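Local coordinates for FrpC operon protein (Neisseria meningitidis, PDB 5EDF) that is an iron-regulated, probably lipid-modified protein that binds the RTX protein FrpC and may take part in adhesion, at residues Y38-N42 and A43-L47; E77-Q81 and Q82-H86; Y211-Q214 and V215-L218. All coordinates share one frame; numbering follows the deposited sequence.

Contact 1: residues Y38-N42 and A43-L47; sequences YTQDN and ATKWL
Thr-39 lies beside Trp-46 across a short beta hairpin, strands 39-40 and 45-46, and the two point the same way from its sheet. The tight part is here: Thr-39 CG2 sits 3.3 Å above the indole plane, over its centre, a CH-pi contact 18° off the normal of the six-membered ring. The indole is further fixed at its edge, where Trp-46 NE1 donates to Ala-43 O at 2.7 Å, in the ring plane but from above the plane of that carbonyl. Helix 84-93 backs this side, Leu-91 touching Thr-39 and Ala-43. One residue further along the hairpin, Tyr-38 CB packs against Leu-47 CB at 3.9 Å.

A classic beta bulge shapes the hairpin: Thr-44 and Lys-45 both stand opposite Gln-40, whose carbonyl oxygen accepts from both their backbone nitrogens. The turn is looser and more exposed, as is Lys-45, while Gln-40 packs on Phe-6. The Lys-45 chain runs extended and bends only at its last torsion (chi4 60°), carrying NZ to 3.1 Å from Asp-41 OD2 in a salt bridge on the anti lone pair. At the turn, Thr-44 OG1 donates to a lone pair of Asp-41 O, in the carbonyl plane, at 2.7 Å.

Contact 2: residues E77-Q81 and Q82-H86; sequences EPYNQ and QNKAH
Asn-80 and Asn-83 face each other across the turn that leads from strand 73-77 into helix 84-93, with Asn-80 OD1 taking the backbone N-H groups of Gln-82 and Asn-83, just ahead of the helix; this resembles an Asx turn, though its bond from Gln-82 N is weak. The two side chains cross at about a right angle, yet their amide planes are only 17° apart and stack. Asn-80 CG stands between its own backbone N and carbonyl carbon (chi1 65°), which turns OD1 back over the chain: it accepts from Asn-83 N at 2.9 Å. Asn-83 answers in the other direction, its OD1 receiving Asn-80 N at 3.0 Å.

The other end of the Asn-83 amide is held by two acceptors. Asn-83 ND2 donates to Pro-78 O at 2.8 Å, almost straight (175°) and within the amide plane, and to Glu-77 OE1, met on its anti side. The side chains of Glu-77 and Asn-83 run antiparallel, carboxylate and amide planes set obliquely, and the other carboxylate oxygen of Glu-77 pairs with Lys-68. With both amide ends bonded, the rotation of this buried group is fixed.

Further along, Lys-84 slants across Tyr-79, laying CB 3.5 Å from Tyr-79 CZ. Gln-81 runs alongside Lys-84, pointing the same way. Glu-10 gathers the polar ends of all three, in a salt bridge with Lys-84 and hydrogen bonds from Tyr-79 OH and Gln-81 NE2; Gln-81 NE2 also donates to Pro-11 O. A water completes the group, donating to Gln-81 OE1 and accepting from Lys-84 NZ, 3.1 Å from each.

Contact 3: residues Y211-Q214 and V215-L218; sequences YHQQ and VEQL
His-212 and Glu-216, one turn apart, make a CH-pi contact: Glu-216 CG lies over the imidazole face, 3.9 Å from the ring centroid and 28° off the normal. The two side chains run nearly perpendicular, while ring and carboxylate planes are 25° apart. Apolar packing is supplied by Tyr-211 and Val-215, whose CE2 and CG2 atoms approach to 3.5 Å; the valine methyl meets the phenol ring obliquely. Val-215 CG2 stands beside its own backbone N, on the side of the preceding turn where that ring lies.

Backbone bonds of the regular i to i+4 kind run through the segment, from Val-215 N to Tyr-211 O at 3.0 Å through to Leu-218 N and Gln-214 O. They belong to the long C-terminal helix 205-224, which packs on strands of the large antiparallel sheet: Leu-76 touches Tyr-211, Gln-214 and Val-215, while Val-182 and Ser-184 meet His-212.

Polar ends are satisfied partly by that surrounding fold. Tyr-193 OH bonds to His-212 ND1, Asp-99 to Tyr-211 OH, and Lys-155 forms a salt bridge with Glu-216 OE2. Two waters also bridge along the helix, one between side chains, the other between a backbone carbonyl and a side chain. The first lies in the imidazole plane, 2.8 Å from His-212 NE2, and reaches Glu-216 OE2; the second donates to Gln-214 O and, at 2.7 Å, to Gln-217 OE1.

Contacts 1 and 2 touch: their centres are about 14 Å apart, and Trp-46 CH2 packs 3.5 Å from Tyr-79 CG, the rings meeting edge-to-face. Helix 84-93, which opens in contact 2, also touches the hairpin. Contact 3 stands apart, its centre about 19 Å from that of contact 2 and about 26 Å from that of contact 1. Strand 73-77 bridges the gap, since it runs into contact 2 while its Leu-76 packs on the helix of contact 3. The Tyr-38 side chain of contact 1 comes, by nearest atoms, about 4 Å from a bound sodium ion and about 3 Å from a pentaethylene glycol, probably from the crystallisation liquor. The azide pocket involves Leu-110, Ser-111, Met-114 and Ile-162 instead.

Contact 1: residues Y38-N42 and A43-L47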
loop_
_atom_site.group_PDB
_atom_site.type_symbol
_atom_site.label_atom_id
_atom_site.label_comp_id
_atom_site.label_asym_id
_atom_site.label_seq_id
_atom_site.Cartn_x
_atom_site.Cartn_y
_atom_site.Cartn_z
ATOM N N TYR A 38 -9.158 -4.038 12.419
ATOM C CA TYR A 38 -9.014 -4.423 13.829
ATOM C C TYR A 38 -10.119 -3.787 14.638
ATOM O O TYR A 38 -9.886 -3.054 15.594
ATOM C CB TYR A 38 -7.633 -4.003 14.332
ATOM C CG TYR A 38 -6.439 -4.534 13.593
ATOM C CD1 TYR A 38 -5.648 -5.511 14.121
ATOM C CD2 TYR A 38 -6.014 -3.959 12.415
ATOM C CE1 TYR A 38 -4.480 -5.951 13.487
ATOM C CE2 TYR A 38 -4.862 -4.389 11.786
ATOM C CZ TYR A 38 -4.101 -5.363 12.322
ATOM O OH TYR A 38 -2.963 -5.801 11.687
ATOM N N THR A 39 -11.345 -4.101 14.243
ATOM C CA THR A 39 -12.543 -3.507 14.814
ATOM C C THR A 39 -13.575 -4.601 15.065
ATOM O O THR A 39 -13.448 -5.747 14.550
ATOM C CB THR A 39 -13.153 -2.413 13.904
ATOM O OG1 THR A 39 -13.430 -2.976 12.597
ATOM C CG2 THR A 39 -12.232 -1.283 13.724
ATOM N N GLN A 40 -14.586 -4.236 15.843
ATOM C CA GLN A 40 -15.747 -5.083 16.072
ATOM C C GLN A 40 -17.007 -4.249 15.920
ATOM O O GLN A 40 -16.967 -3.029 16.024
ATOM C CB GLN A 40 -15.676 -5.705 17.460
ATOM C CG GLN A 40 -14.534 -6.682 17.632
ATOM C CD GLN A 40 -14.491 -7.288 19.009
ATOM O OE1 GLN A 40 -14.955 -6.691 19.977
ATOM N NE2 GLN A 40 -13.939 -8.488 19.103
ATOM N N ASP A 41 -18.110 -4.939 15.628
ATOM C CA ASP A 41 -19.484 -4.391 15.681
ATOM C C ASP A 41 -19.710 -3.166 14.789
ATOM O O ASP A 41 -19.957 -2.057 15.269
ATOM C CB ASP A 41 -19.853 -4.098 17.126
ATOM C CG ASP A 41 -19.748 -5.338 18.017
ATOM O OD1 ASP A 41 -19.857 -6.470 17.487
ATOM O OD2 ASP A 41 -19.555 -5.180 19.242
ATOM N N ASN A 42 -19.577 -3.403 13.493
ATOM C CA ASN A 42 -19.756 -2.396 12.444
ATOM C C ASN A 42 -18.883 -1.180 12.692
ATOM O O ASN A 42 -19.340 -0.043 12.602
ATOM C CB ASN A 42 -21.242 -2.002 12.290
ATOM C CG ASN A 42 -21.569 -1.426 10.894
ATOM O OD1 ASN A 42 -20.933 -1.768 9.893
ATOM N ND2 ASN A 42 -22.577 -0.555 10.834
ATOM N N ALA A 43 -17.615 -1.442 13.026
ATOM C CA ALA A 43 -16.639 -0.395 13.278
ATOM C C ALA A 43 -17.029 0.557 14.436
ATOM O O ALA A 43 -16.743 1.748 14.376
ATOM C CB ALA A 43 -16.358 0.381 11.994
ATOM N N THR A 44 -17.689 0.018 15.459
ATOM C CA THR A 44 -18.055 0.793 16.673
ATOM C C THR A 44 -17.099 0.513 17.834
ATOM O O THR A 44 -17.076 1.244 18.829
ATOM C CB THR A 44 -19.530 0.569 17.143
ATOM O OG1 THR A 44 -19.693 -0.775 17.626
ATOM C CG2 THR A 44 -20.487 0.870 16.027
ATOM N N LYS A 45 -16.312 -0.550 17.729
ATOM C CA LYS A 45 -15.322 -0.837 18.766
ATOM C C LYS A 45 -13.983 -1.009 18.068
ATOM O O LYS A 45 -13.846 -1.832 17.162
ATOM C CB LYS A 45 -15.671 -2.089 19.548
ATOM C CG LYS A 45 -16.959 -1.955 20.364
ATOM C CD LYS A 45 -17.306 -3.262 21.051
ATOM C CE LYS A 45 -18.589 -3.145 21.885
ATOM N NZ LYS A 45 -19.826 -2.759 21.108
ATOM N N TRP A 46 -12.998 -0.218 18.470
ATOM C CA TRP A 46 -11.727 -0.147 17.776
ATOM C C TRP A 46 -10.616 -0.622 18.681
ATOM O O TRP A 46 -10.629 -0.356 19.889
ATOM C CB TRP A 46 -11.457 1.286 17.286
ATOM C CG TRP A 46 -12.284 1.650 16.086
ATOM C CD1 TRP A 46 -13.618 1.766 16.035
ATOM C CD2 TRP A 46 -11.797 1.907 14.749
ATOM N NE1 TRP A 46 -14.042 2.081 14.746
ATOM C CE2 TRP A 46 -12.927 2.162 13.949
ATOM C CE3 TRP A 46 -10.531 1.914 14.154
ATOM C CZ2 TRP A 46 -12.819 2.419 12.582
ATOM C CZ3 TRP A 46 -10.448 2.204 12.781
ATOM C CH2 TRP A 46 -11.564 2.443 12.050
ATOM N N LEU A 47 -9.658 -1.289 18.081
ATOM C CA LEU A 47 -8.477 -1.814 18.764
ATOM C C LEU A 47 -7.905 -0.749 19.674
ATOM O O LEU A 47 -7.763 0.418 19.286
ATOM C CB LEU A 47 -7.375 -2.221 17.770
ATOM C CG LEU A 47 -6.219 -3.044 18.333
ATOM C CD1 LEU A 47 -6.706 -4.418 18.735
ATOM C CD2 LEU A 47 -5.121 -3.159 17.295
HETATM O O HOH W 1 -16.107 -3.816 12.605
#

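Contact 2: residues E77-Q81 and Q82-H86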
loop_
_atom_site.group_PDB
_atom_site.type_symbol
_atom_site.label_atom_id
_atom_site.label_comp_id
_atom_site.label_asym_id
_atom_site.label_seq_id
_atom_site.Cartn_x
_atom_site.Cartn_y
_atom_site.Cartn_z
ATOM N N GLU A 77 -6.012 8.446 3.452
ATOM C CA GLU A 77 -6.653 8.832 4.711
ATOM C C GLU A 77 -6.910 7.647 5.610
ATOM O O GLU A 77 -7.284 6.590 5.126
ATOM C CB GLU A 77 -8.003 9.512 4.444
ATOM C CG GLU A 77 -7.872 10.770 3.638
ATOM C CD GLU A 77 -9.164 11.526 3.414
ATOM O OE1 GLU A 77 -10.262 10.966 3.595
ATOM O OE2 GLU A 77 -9.072 12.719 3.032
ATOM N N PRO A 78 -6.835 7.854 6.940
ATOM C CA PRO A 78 -7.405 6.887 7.879
ATOM C C PRO A 78 -8.909 7.039 7.901
ATOM O O PRO A 78 -9.467 7.965 7.306
ATOM C CB PRO A 78 -6.821 7.345 9.205
ATOM C CG PRO A 78 -6.728 8.829 9.062
ATOM C CD PRO A 78 -6.387 9.064 7.644
ATOM N N TYR A 79 -9.573 6.138 8.626
ATOM C CA TYR A 79 -11.005 6.265 8.850
ATOM C C TYR A 79 -11.331 7.591 9.507
ATOM O O TYR A 79 -10.732 7.958 10.549
ATOM C CB TYR A 79 -11.468 5.098 9.730
ATOM C CG TYR A 79 -12.938 5.004 10.070
ATOM C CD1 TYR A 79 -13.732 4.012 9.514
ATOM C CD2 TYR A 79 -13.527 5.883 10.978
ATOM C CE1 TYR A 79 -15.066 3.885 9.852
ATOM C CE2 TYR A 79 -14.875 5.758 11.337
ATOM C CZ TYR A 79 -15.643 4.760 10.768
ATOM O OH TYR A 79 -17.002 4.585 11.082
ATOM N N ASN A 80 -12.298 8.301 8.937
ATOM C CA ASN A 80 -12.784 9.544 9.532
ATOM C C ASN A 80 -14.256 9.728 9.205
ATOM O O ASN A 80 -14.841 8.939 8.444
ATOM C CB ASN A 80 -11.895 10.750 9.128
ATOM C CG ASN A 80 -11.941 11.061 7.652
ATOM O OD1 ASN A 80 -13.000 10.999 7.033
ATOM N ND2 ASN A 80 -10.811 11.446 7.100
ATOM N N GLN A 81 -14.892 10.761 9.764
ATOM C CA GLN A 81 -16.329 10.907 9.564
ATOM C C GLN A 81 -16.724 11.260 8.143
ATOM O O GLN A 81 -17.877 11.033 7.773
ATOM C CB GLN A 81 -16.926 11.853 10.596
ATOM C CG GLN A 81 -16.965 11.264 11.984
ATOM C CD GLN A 81 -17.772 9.965 12.098
ATOM O OE1 GLN A 81 -19.028 9.989 11.909
ATOM N NE2 GLN A 81 -17.079 8.838 12.425
ATOM N N GLN A 82 -15.804 11.820 7.372
ATOM C CA GLN A 82 -16.102 12.169 5.970
ATOM C C GLN A 82 -16.036 10.949 5.067
ATOM O O GLN A 82 -16.851 10.819 4.156
ATOM C CB GLN A 82 -15.148 13.260 5.482
ATOM C CG GLN A 82 -15.329 14.625 6.128
ATOM C CD GLN A 82 -14.830 14.706 7.571
ATOM O OE1 GLN A 82 -13.698 14.310 7.880
ATOM N NE2 GLN A 82 -15.676 15.234 8.459
ATOM N N ASN A 83 -15.117 10.023 5.310
ATOM C CA ASN A 83 -14.923 8.886 4.429
ATOM C C ASN A 83 -15.467 7.567 4.991
ATOM O O ASN A 83 -15.320 6.503 4.337
ATOM C CB ASN A 83 -13.428 8.741 4.068
ATOM C CG ASN A 83 -12.577 8.325 5.273
ATOM O OD1 ASN A 83 -13.071 7.639 6.166
ATOM N ND2 ASN A 83 -11.276 8.678 5.266
ATOM N N LYS A 84 -16.082 7.590 6.169
ATOM C CA LYS A 84 -16.446 6.338 6.833
ATOM C C LYS A 84 -17.286 5.369 5.980
ATOM O O LYS A 84 -17.140 4.159 6.127
ATOM C CB LYS A 84 -17.144 6.582 8.171
ATOM C CG LYS A 84 -18.434 7.347 8.114
ATOM C CD LYS A 84 -19.150 7.404 9.502
ATOM C CE LYS A 84 -19.783 6.048 9.938
ATOM N NZ LYS A 84 -20.577 6.110 11.261
ATOM N N ALA A 85 -18.207 5.878 5.157
ATOM C CA ALA A 85 -19.038 4.975 4.372
ATOM C C ALA A 85 -18.219 4.096 3.441
ATOM O O ALA A 85 -18.609 2.959 3.163
ATOM C CB ALA A 85 -20.080 5.749 3.592
ATOM N N HIS A 86 -17.065 4.603 3.004
ATOM C CA HIS A 86 -16.166 3.812 2.168
ATOM C C HIS A 86 -15.565 2.657 2.954
ATOM O O HIS A 86 -15.435 1.527 2.443
ATOM C CB HIS A 86 -15.099 4.683 1.538
ATOM C CG HIS A 86 -15.663 5.708 0.611
ATOM N ND1 HIS A 86 -16.019 5.407 -0.690
ATOM C CD2 HIS A 86 -15.993 7.011 0.797
ATOM C CE1 HIS A 86 -16.534 6.485 -1.260
ATOM N NE2 HIS A 86 -16.527 7.473 -0.383
HETATM O O HOH W 2 -20.959 8.175 13.538
#

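Contact 3: residues Y211-Q214 and V215-L218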
loop_
_atom_site.group_PDB
_atom_site.type_symbol
_atom_site.label_atom_id
_atom_site.label_comp_id
_atom_site.label_asym_id
_atom_site.label_seq_id
_atom_site.Cartn_x
_atom_site.Cartn_y
_atom_site.Cartn_z
ATOM N N TYR A 211 1.809 7.953 -4.820
ATOM C CA TYR A 211 1.196 7.083 -3.806
ATOM C C TYR A 211 2.300 6.497 -2.946
ATOM O O TYR A 211 2.192 6.527 -1.701
ATOM C CB TYR A 211 0.350 6.021 -4.519
ATOM C CG TYR A 211 -0.544 5.174 -3.618
ATOM C CD1 TYR A 211 -1.905 5.187 -3.771
ATOM C CD2 TYR A 211 0.005 4.360 -2.632
ATOM C CE1 TYR A 211 -2.726 4.405 -2.973
ATOM C CE2 TYR A 211 -0.807 3.594 -1.828
ATOM C CZ TYR A 211 -2.177 3.615 -1.988
ATOM O OH TYR A 211 -2.931 2.810 -1.130
ATOM N N HIS A 212 3.332 5.952 -3.570
ATOM C CA HIS A 212 4.381 5.333 -2.788
ATOM C C HIS A 212 5.109 6.309 -1.892
ATOM O O HIS A 212 5.428 5.967 -0.752
ATOM C CB HIS A 212 5.364 4.544 -3.647
ATOM C CG HIS A 212 6.274 3.734 -2.814
ATOM N ND1 HIS A 212 5.791 2.772 -1.942
ATOM C CD2 HIS A 212 7.612 3.766 -2.642
ATOM C CE1 HIS A 212 6.794 2.278 -1.253
ATOM N NE2 HIS A 212 7.919 2.851 -1.668
ATOM N N GLN A 213 5.325 7.536 -2.359
ATOM C CA GLN A 213 5.947 8.542 -1.517
ATOM C C GLN A 213 5.086 8.796 -0.282
ATOM O O GLN A 213 5.605 8.997 0.823
ATOM C CB GLN A 213 6.170 9.847 -2.302
ATOM C CG GLN A 213 7.240 9.734 -3.348
ATOM C CD GLN A 213 7.324 10.944 -4.282
ATOM O OE1 GLN A 213 6.353 11.661 -4.490
ATOM N NE2 GLN A 213 8.471 11.121 -4.885
ATOM N N GLN A 214 3.763 8.814 -0.449
ATOM C CA GLN A 214 2.869 8.979 0.688
ATOM C C GLN A 214 2.967 7.795 1.658
ATOM O O GLN A 214 2.978 7.981 2.850
ATOM C CB GLN A 214 1.435 9.193 0.214
ATOM C CG GLN A 214 1.276 10.519 -0.550
ATOM C CD GLN A 214 0.005 10.550 -1.358
ATOM O OE1 GLN A 214 -0.980 9.908 -1.000
ATOM N NE2 GLN A 214 0.018 11.279 -2.460
ATOM N N VAL A 215 3.100 6.579 1.126
ATOM C CA VAL A 215 3.244 5.381 1.955
ATOM C C VAL A 215 4.557 5.452 2.735
ATOM O O VAL A 215 4.578 5.144 3.924
ATOM C CB VAL A 215 3.163 4.106 1.126
ATOM C CG1 VAL A 215 3.507 2.907 1.983
ATOM C CG2 VAL A 215 1.787 3.966 0.535
ATOM N N GLU A 216 5.646 5.867 2.097
ATOM C CA GLU A 216 6.944 5.959 2.768
ATOM C C GLU A 216 6.849 6.956 3.925
ATOM O O GLU A 216 7.299 6.675 5.023
ATOM C CB GLU A 216 8.007 6.441 1.785
ATOM C CG GLU A 216 8.332 5.484 0.702
ATOM C CD GLU A 216 9.414 5.990 -0.218
ATOM O OE1 GLU A 216 9.181 6.948 -1.002
ATOM O OE2 GLU A 216 10.500 5.388 -0.156
ATOM N N GLN A 217 6.245 8.111 3.690
ATOM C CA GLN A 217 6.086 9.115 4.735
ATOM C C GLN A 217 5.230 8.566 5.888
ATOM O O GLN A 217 5.544 8.768 7.082
ATOM C CB GLN A 217 5.504 10.402 4.140
ATOM C CG GLN A 217 5.295 11.553 5.107
ATOM C CD GLN A 217 4.535 12.695 4.436
ATOM O OE1 GLN A 217 3.367 12.543 4.039
ATOM N NE2 GLN A 217 5.204 13.827 4.275
ATOM N N LEU A 218 4.167 7.855 5.527
ATOM C CA LEU A 218 3.241 7.298 6.514
ATOM C C LEU A 218 3.944 6.275 7.419
ATOM O O LEU A 218 3.889 6.337 8.646
ATOM C CB LEU A 218 2.030 6.697 5.790
ATOM C CG LEU A 218 0.941 6.101 6.659
ATOM C CD1 LEU A 218 0.365 7.148 7.624
ATOM C CD2 LEU A 218 -0.129 5.522 5.758
HETATM O O HOH W 3 10.447 2.589 -0.471
HETATM O O HOH W 4 1.933 10.219 4.132
#